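Local coordinates for inosine-uridine nucleoside N-ribohydrolase (Xanthomonas oryzae pv. oryzae, PDB 4KL0), which binds calcium and is a bacterial effector of the nucleoside hydrolase family, probably able to hydrolyse N-glycosyl bonds, though its actual substrate is not established, at residues Thr225-Ala228 with Ala229-Ala232; Val347-Gly351 with His352-Val356. All coordinates share one frame; numbering follows the deposited sequence.

Contact 1: residues Thr225-Ala228 with Ala229-Ala232; sequences TKEA and AYKA
The carbonyl of Lys226 ties one turn of helix 226-231 together: Tyr230 N donates to Lys226 O over 3.2 Å, with an N-H...O angle of 150° and the amide lying in the carbonyl plane. A second amide, Ala229 N, reaches the same oxygen, Lys226 O, at 3.1 Å, but its angle of 120° marks this i to i+3 bond as weak. The phenol ring of Tyr230 folds back over the turn, its CG anti to the carbonyl carbon (chi1 -61°). As a result Lys226 O sits over the centre of one ring face, 3.4 Å above the plane. Glu227 N lies above that face too, displaced toward the rim.

Thr225 occupies the N-cap position of this short helix, which follows directly on strand 221-224, a strand-to-helix passage in the Rossmann-like sheet. Ala229, on the same turn, packs on Tyr317 and Leu320 of helix 317-325; its side chain is about 8 Å from that of Asp318, a calcium ligand.

Lys226 and Tyr230 run side by side and point the same way. The lysine chain, extended beyond CG, passes alongside the phenol end of the ring, and its CD and CG come closest to the hydroxyl: Tyr230 OH lies 3.4 Å from Lys226 CD and 3.5 Å from Lys226 CG. Tyr317 touches both side chains. Lys231 leads away from the turn, and its NZ donates to the carbonyl oxygens of His352 and Val355.

Contact 2: residues Val347-Gly351 with His352-Val356; sequences VEHVG and HAEVV
Glu354 turns its side chain back onto the end of strand 347-350, and its atoms can be followed outward one by one. Glu354 CB lies 3.9 Å from Val350 CG1, where the two side chains pass in opposite senses. Glu354 CG, held beside the backbone N by chi1 of -70°, comes within 3.3 Å of His349 O. A bend at chi2 (73°) then swings the carboxylate toward the backbone, bringing Glu354 OE1 to 2.8 Å from Gly351 N. The N-H...O angle of this bond is 140°; the amide approaches OE1 on its anti side, tilted out of the carboxylate plane. The other oxygen, OE2, is hydrogen-bonded to Thr337 OG1, so the carboxylate is anchored through both oxygens.

His349 crosses Glu354 at about a right angle, with His349 CE1 3.7 Å from Glu354 OE1. Gly351 N stands over one face of the imidazole, offset toward the rim.

The carbonyl oxygen of Gly351 receives two long, weak bonds, from Glu354 N to Gly351 O at 3.3 Å and from Val355 N to Gly351 O at 3.4 Å, while Val350 CG1 and Val355 CG2 make an apolar contact. The chain leaves strand 347-350 through a type I beta turn from His352 to Val355, whose third residue, Glu354, ties its carboxylate to the amide that follows the strand.

Contact 1 precedes contact 2 along the chain, yet their centres are only 9 Å apart, on the same side of the molecule's centre. The link is the central mixed sheet: strands 221-224 and 347-350 are parallel neighbours. Contact 1 begins just after strand 221-224, while contact 2 takes in strand 347-350 and the turn after it. Thr225 N to Val350 O, 3.0 Å, is a probable hydrogen bond that continues this pairing, and Ala228 CB packs against the same carbonyl, 3.4 Å from Val350 O. Residues far apart in sequence thus form one junction, with contact 1 nearer the calcium site and contact 2 leading into helix 358-372.

Contact 1: residues Thr225-Ala228 with Ala229-Ala232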
ATOM      1  N   THR A 225       9.634   1.015   5.731  1.00 18.03           N
ATOM      2  CA  THR A 225      10.037   2.385   5.414  1.00 15.49           C
ATOM      3  C   THR A 225      10.444   2.463   3.937  1.00 14.99           C
ATOM      4  O   THR A 225      10.628   1.449   3.214  1.00 17.72           O
ATOM      5  CB  THR A 225      11.240   2.781   6.265  1.00 20.43           C
ATOM      6  OG1 THR A 225      12.366   2.005   5.852  1.00 25.38           O
ATOM      7  CG2 THR A 225      10.960   2.495   7.698  1.00 23.87           C
ATOM      8  N   LYS A 226      10.591   3.665   3.424  1.00 16.77           N
ATOM      9  CA  LYS A 226      10.879   3.804   2.000  1.00 18.81           C
ATOM     10  C   LYS A 226      12.203   3.109   1.576  1.00 17.63           C
ATOM     11  O   LYS A 226      12.315   2.652   0.451  1.00 19.76           O
ATOM     12  CB  LYS A 226      10.882   5.305   1.613  1.00 21.71           C
ATOM     13  CG  LYS A 226      11.963   6.093   2.348  1.00 24.18           C
ATOM     14  CD  LYS A 226      11.768   7.596   2.210  1.00 24.71           C
ATOM     15  CE  LYS A 226      12.967   8.348   2.840  1.00 28.28           C
ATOM     16  NZ  LYS A 226      13.099   9.712   2.217  1.00 40.45           N
ATOM     17  N   GLU A 227      13.182   3.021   2.498  1.00 19.22           N
ATOM     18  CA  GLU A 227      14.453   2.340   2.189  1.00 20.59           C
ATOM     19  C   GLU A 227      14.311   0.853   1.845  1.00 18.98           C
ATOM     20  O   GLU A 227      15.111   0.289   1.051  1.00 21.90           O
ATOM     21  CB  GLU A 227      15.448   2.567   3.341  1.00 24.82           C
ATOM     22  CG  GLU A 227      15.901   4.037   3.400  1.00 28.59           C
ATOM     23  CD  GLU A 227      14.955   4.924   4.205  1.00 31.25           C
ATOM     24  OE1 GLU A 227      14.038   4.384   4.907  1.00 29.65           O
ATOM     25  OE2 GLU A 227      15.135   6.172   4.144  1.00 37.78           O
ATOM     26  N   ALA A 228      13.289   0.219   2.418  1.00 18.50           N
ATOM     27  CA  ALA A 228      12.977  -1.183   2.130  1.00 19.28           C
ATOM     28  C   ALA A 228      12.562  -1.298   0.671  1.00 20.04           C
ATOM     29  O   ALA A 228      12.945  -2.232  -0.025  1.00 21.86           O
ATOM     30  CB  ALA A 228      11.862  -1.667   3.045  1.00 17.57           C
ATOM     31  N   ALA A 229      11.767  -0.340   0.179  1.00 19.95           N
ATOM     32  CA  ALA A 229      11.370  -0.411  -1.232  1.00 18.46           C
ATOM     33  C   ALA A 229      12.499  -0.178  -2.235  1.00 22.12           C
ATOM     34  O   ALA A 229      12.519  -0.795  -3.323  1.00 21.17           O
ATOM     35  CB  ALA A 229      10.202   0.551  -1.538  1.00 19.81           C
ATOM     36  N   TYR A 230      13.437   0.726  -1.902  1.00 22.40           N
ATOM     37  CA  TYR A 230      14.527   1.035  -2.823  1.00 26.36           C
ATOM     38  C   TYR A 230      15.256  -0.256  -3.170  1.00 26.53           C
ATOM     39  O   TYR A 230      15.624  -0.520  -4.327  1.00 27.08           O
ATOM     40  CB  TYR A 230      15.520   2.034  -2.181  1.00 27.34           C
ATOM     41  CG  TYR A 230      14.934   3.379  -1.800  1.00 25.14           C
ATOM     42  CD1 TYR A 230      13.776   3.852  -2.368  1.00 22.89           C
ATOM     43  CD2 TYR A 230      15.570   4.200  -0.862  1.00 26.26           C
ATOM     44  CE1 TYR A 230      13.250   5.119  -2.013  1.00 25.92           C
ATOM     45  CE2 TYR A 230      15.046   5.442  -0.491  1.00 26.99           C
ATOM     46  CZ  TYR A 230      13.897   5.894  -1.069  1.00 25.56           C
ATOM     47  OH  TYR A 230      13.427   7.143  -0.705  1.00 29.68           O
ATOM     48  N   LYS A 231      15.438  -1.083  -2.158  1.00 25.45           N
ATOM     49  CA  LYS A 231      16.202  -2.288  -2.376  1.00 26.49           C
ATOM     50  C   LYS A 231      15.511  -3.286  -3.331  1.00 30.43           C
ATOM     51  O   LYS A 231      16.170  -4.032  -4.072  1.00 30.78           O
ATOM     52  CB  LYS A 231      16.474  -2.917  -1.031  1.00 27.37           C
ATOM     53  CG  LYS A 231      17.504  -4.038  -1.088  1.00 29.25           C
ATOM     54  CD  LYS A 231      18.073  -4.261   0.290  1.00 28.86           C
ATOM     55  CE  LYS A 231      19.295  -5.147   0.238  1.00 28.63           C
ATOM     56  NZ  LYS A 231      19.307  -5.965   1.492  1.00 26.56           N
ATOM     57  N   ALA A 232      14.180  -3.291  -3.318  1.00 28.50           N
ATOM     58  CA  ALA A 232      13.405  -4.243  -4.119  1.00 26.55           C
ATOM     59  C   ALA A 232      12.694  -3.573  -5.320  1.00 26.05           C
ATOM     60  O   ALA A 232      11.649  -4.055  -5.789  1.00 24.94           O
ATOM     61  CB  ALA A 232      12.379  -4.960  -3.199  1.00 22.38           C
TER

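Contact 2: residues Val347-Gly351 with His352-Val356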
ATOM      1  N   VAL A 347       7.450  -3.446  18.486  1.00 19.44           N
ATOM      2  CA  VAL A 347       7.521  -2.557  17.336  1.00 21.09           C
ATOM      3  C   VAL A 347       8.670  -2.972  16.425  1.00 22.69           C
ATOM      4  O   VAL A 347       9.821  -2.896  16.791  1.00 24.90           O
ATOM      5  CB  VAL A 347       7.664  -1.075  17.776  1.00 20.84           C
ATOM      6  CG1 VAL A 347       7.796  -0.177  16.498  1.00 21.36           C
ATOM      7  CG2 VAL A 347       6.502  -0.630  18.653  1.00 18.48           C
ATOM      8  N   GLU A 348       8.388  -3.443  15.215  1.00 17.89           N
ATOM      9  CA  GLU A 348       9.443  -3.901  14.355  1.00 19.97           C
ATOM     10  C   GLU A 348       9.695  -2.978  13.190  1.00 21.09           C
ATOM     11  O   GLU A 348       8.748  -2.363  12.660  1.00 19.47           O
ATOM     12  CB  GLU A 348       9.090  -5.288  13.800  1.00 21.56           C
ATOM     13  CG  GLU A 348       9.025  -6.356  14.861  1.00 23.82           C
ATOM     14  CD  GLU A 348       8.575  -7.639  14.234  1.00 27.77           C
ATOM     15  OE1 GLU A 348       7.500  -7.618  13.596  1.00 29.57           O
ATOM     16  OE2 GLU A 348       9.292  -8.649  14.351  1.00 34.83           O
ATOM     17  N   HIS A 349      10.954  -2.914  12.754  1.00 20.17           N
ATOM     18  CA  HIS A 349      11.324  -2.047  11.665  1.00 19.35           C
ATOM     19  C   HIS A 349      11.733  -2.842  10.447  1.00 21.22           C
ATOM     20  O   HIS A 349      12.530  -3.812  10.531  1.00 21.06           O
ATOM     21  CB  HIS A 349      12.464  -1.102  12.116  1.00 19.97           C
ATOM     22  CG  HIS A 349      13.102  -0.352  10.986  1.00 21.03           C
ATOM     23  ND1 HIS A 349      14.423  -0.523  10.626  1.00 24.47           N
ATOM     24  CD2 HIS A 349      12.593   0.545  10.112  1.00 24.57           C
ATOM     25  CE1 HIS A 349      14.700   0.235   9.577  1.00 24.07           C
ATOM     26  NE2 HIS A 349      13.614   0.915   9.260  1.00 24.29           N
ATOM     27  N   VAL A 350      11.181  -2.483   9.285  1.00 18.17           N
ATOM     28  CA  VAL A 350      11.686  -3.048   8.035  1.00 17.77           C
ATOM     29  C   VAL A 350      12.233  -1.964   7.098  1.00 21.74           C
ATOM     30  O   VAL A 350      11.450  -1.263   6.421  1.00 20.07           O
ATOM     31  CB  VAL A 350      10.613  -3.884   7.253  1.00 16.20           C
ATOM     32  CG1 VAL A 350      11.212  -4.531   5.971  1.00 18.73           C
ATOM     33  CG2 VAL A 350       9.982  -4.956   8.171  1.00 17.59           C
ATOM     34  N   GLY A 351      13.564  -1.831   7.065  1.00 19.20           N
ATOM     35  CA  GLY A 351      14.258  -0.955   6.141  1.00 20.72           C
ATOM     36  C   GLY A 351      15.135  -1.711   5.161  1.00 21.04           C
ATOM     37  O   GLY A 351      14.852  -2.863   4.825  1.00 18.89           O
ATOM     38  N   HIS A 352      16.203  -1.088   4.663  1.00 21.12           N
ATOM     39  CA  HIS A 352      16.947  -1.734   3.574  1.00 22.30           C
ATOM     40  C   HIS A 352      17.620  -3.047   4.037  1.00 24.07           C
ATOM     41  O   HIS A 352      17.601  -4.058   3.322  1.00 22.57           O
ATOM     42  CB  HIS A 352      17.990  -0.791   2.959  1.00 25.71           C
ATOM     43  CG  HIS A 352      19.140  -0.506   3.859  1.00 29.08           C
ATOM     44  ND1 HIS A 352      20.338  -1.179   3.764  1.00 36.13           N
ATOM     45  CD2 HIS A 352      19.273   0.358   4.897  1.00 35.56           C
ATOM     46  CE1 HIS A 352      21.169  -0.732   4.697  1.00 35.45           C
ATOM     47  NE2 HIS A 352      20.550   0.207   5.393  1.00 37.19           N
ATOM     48  N   ALA A 353      18.161  -3.041   5.251  1.00 23.28           N
ATOM     49  CA  ALA A 353      18.939  -4.211   5.743  1.00 24.41           C
ATOM     50  C   ALA A 353      18.030  -5.416   5.985  1.00 23.94           C
ATOM     51  O   ALA A 353      18.421  -6.590   5.881  1.00 26.49           O
ATOM     52  CB  ALA A 353      19.656  -3.845   7.034  1.00 28.58           C
ATOM     53  N   GLU A 354      16.790  -5.098   6.269  1.00 19.55           N
ATOM     54  CA  GLU A 354      15.793  -6.089   6.642  1.00 20.33           C
ATOM     55  C   GLU A 354      15.127  -6.741   5.430  1.00 22.28           C
ATOM     56  O   GLU A 354      14.431  -7.729   5.594  1.00 20.80           O
ATOM     57  CB  GLU A 354      14.714  -5.433   7.522  1.00 21.91           C
ATOM     58  CG  GLU A 354      15.169  -5.037   8.927  1.00 21.58           C
ATOM     59  CD  GLU A 354      16.091  -3.793   8.936  1.00 24.88           C
ATOM     60  OE1 GLU A 354      15.997  -2.887   8.056  1.00 24.67           O
ATOM     61  OE2 GLU A 354      16.942  -3.732   9.846  1.00 25.83           O
ATOM     62  N   VAL A 355      15.263  -6.171   4.243  1.00 21.27           N
ATOM     63  CA  VAL A 355      14.861  -6.868   3.031  1.00 21.53           C
ATOM     64  C   VAL A 355      16.005  -7.783   2.616  1.00 22.55           C
ATOM     65  O   VAL A 355      16.917  -7.352   1.940  1.00 23.18           O
ATOM     66  CB  VAL A 355      14.551  -5.885   1.871  1.00 24.63           C
ATOM     67  CG1 VAL A 355      14.043  -6.661   0.624  1.00 24.74           C
ATOM     68  CG2 VAL A 355      13.492  -4.875   2.343  1.00 18.08           C
ATOM     69  N   VAL A 356      15.932  -9.045   3.032  1.00 22.72           N
ATOM     70  CA  VAL A 356      17.073  -9.960   2.867  1.00 25.21           C
ATOM     71  C   VAL A 356      17.090 -10.702   1.521  1.00 29.79           C
ATOM     72  O   VAL A 356      18.159 -11.173   1.052  1.00 29.25           O
ATOM     73  CB  VAL A 356      17.194 -10.886   4.076  1.00 23.70           C
ATOM     74  CG1 VAL A 356      17.499 -10.057   5.346  1.00 29.10           C
ATOM     75  CG2 VAL A 356      15.925 -11.714   4.243  1.00 26.03           C
TER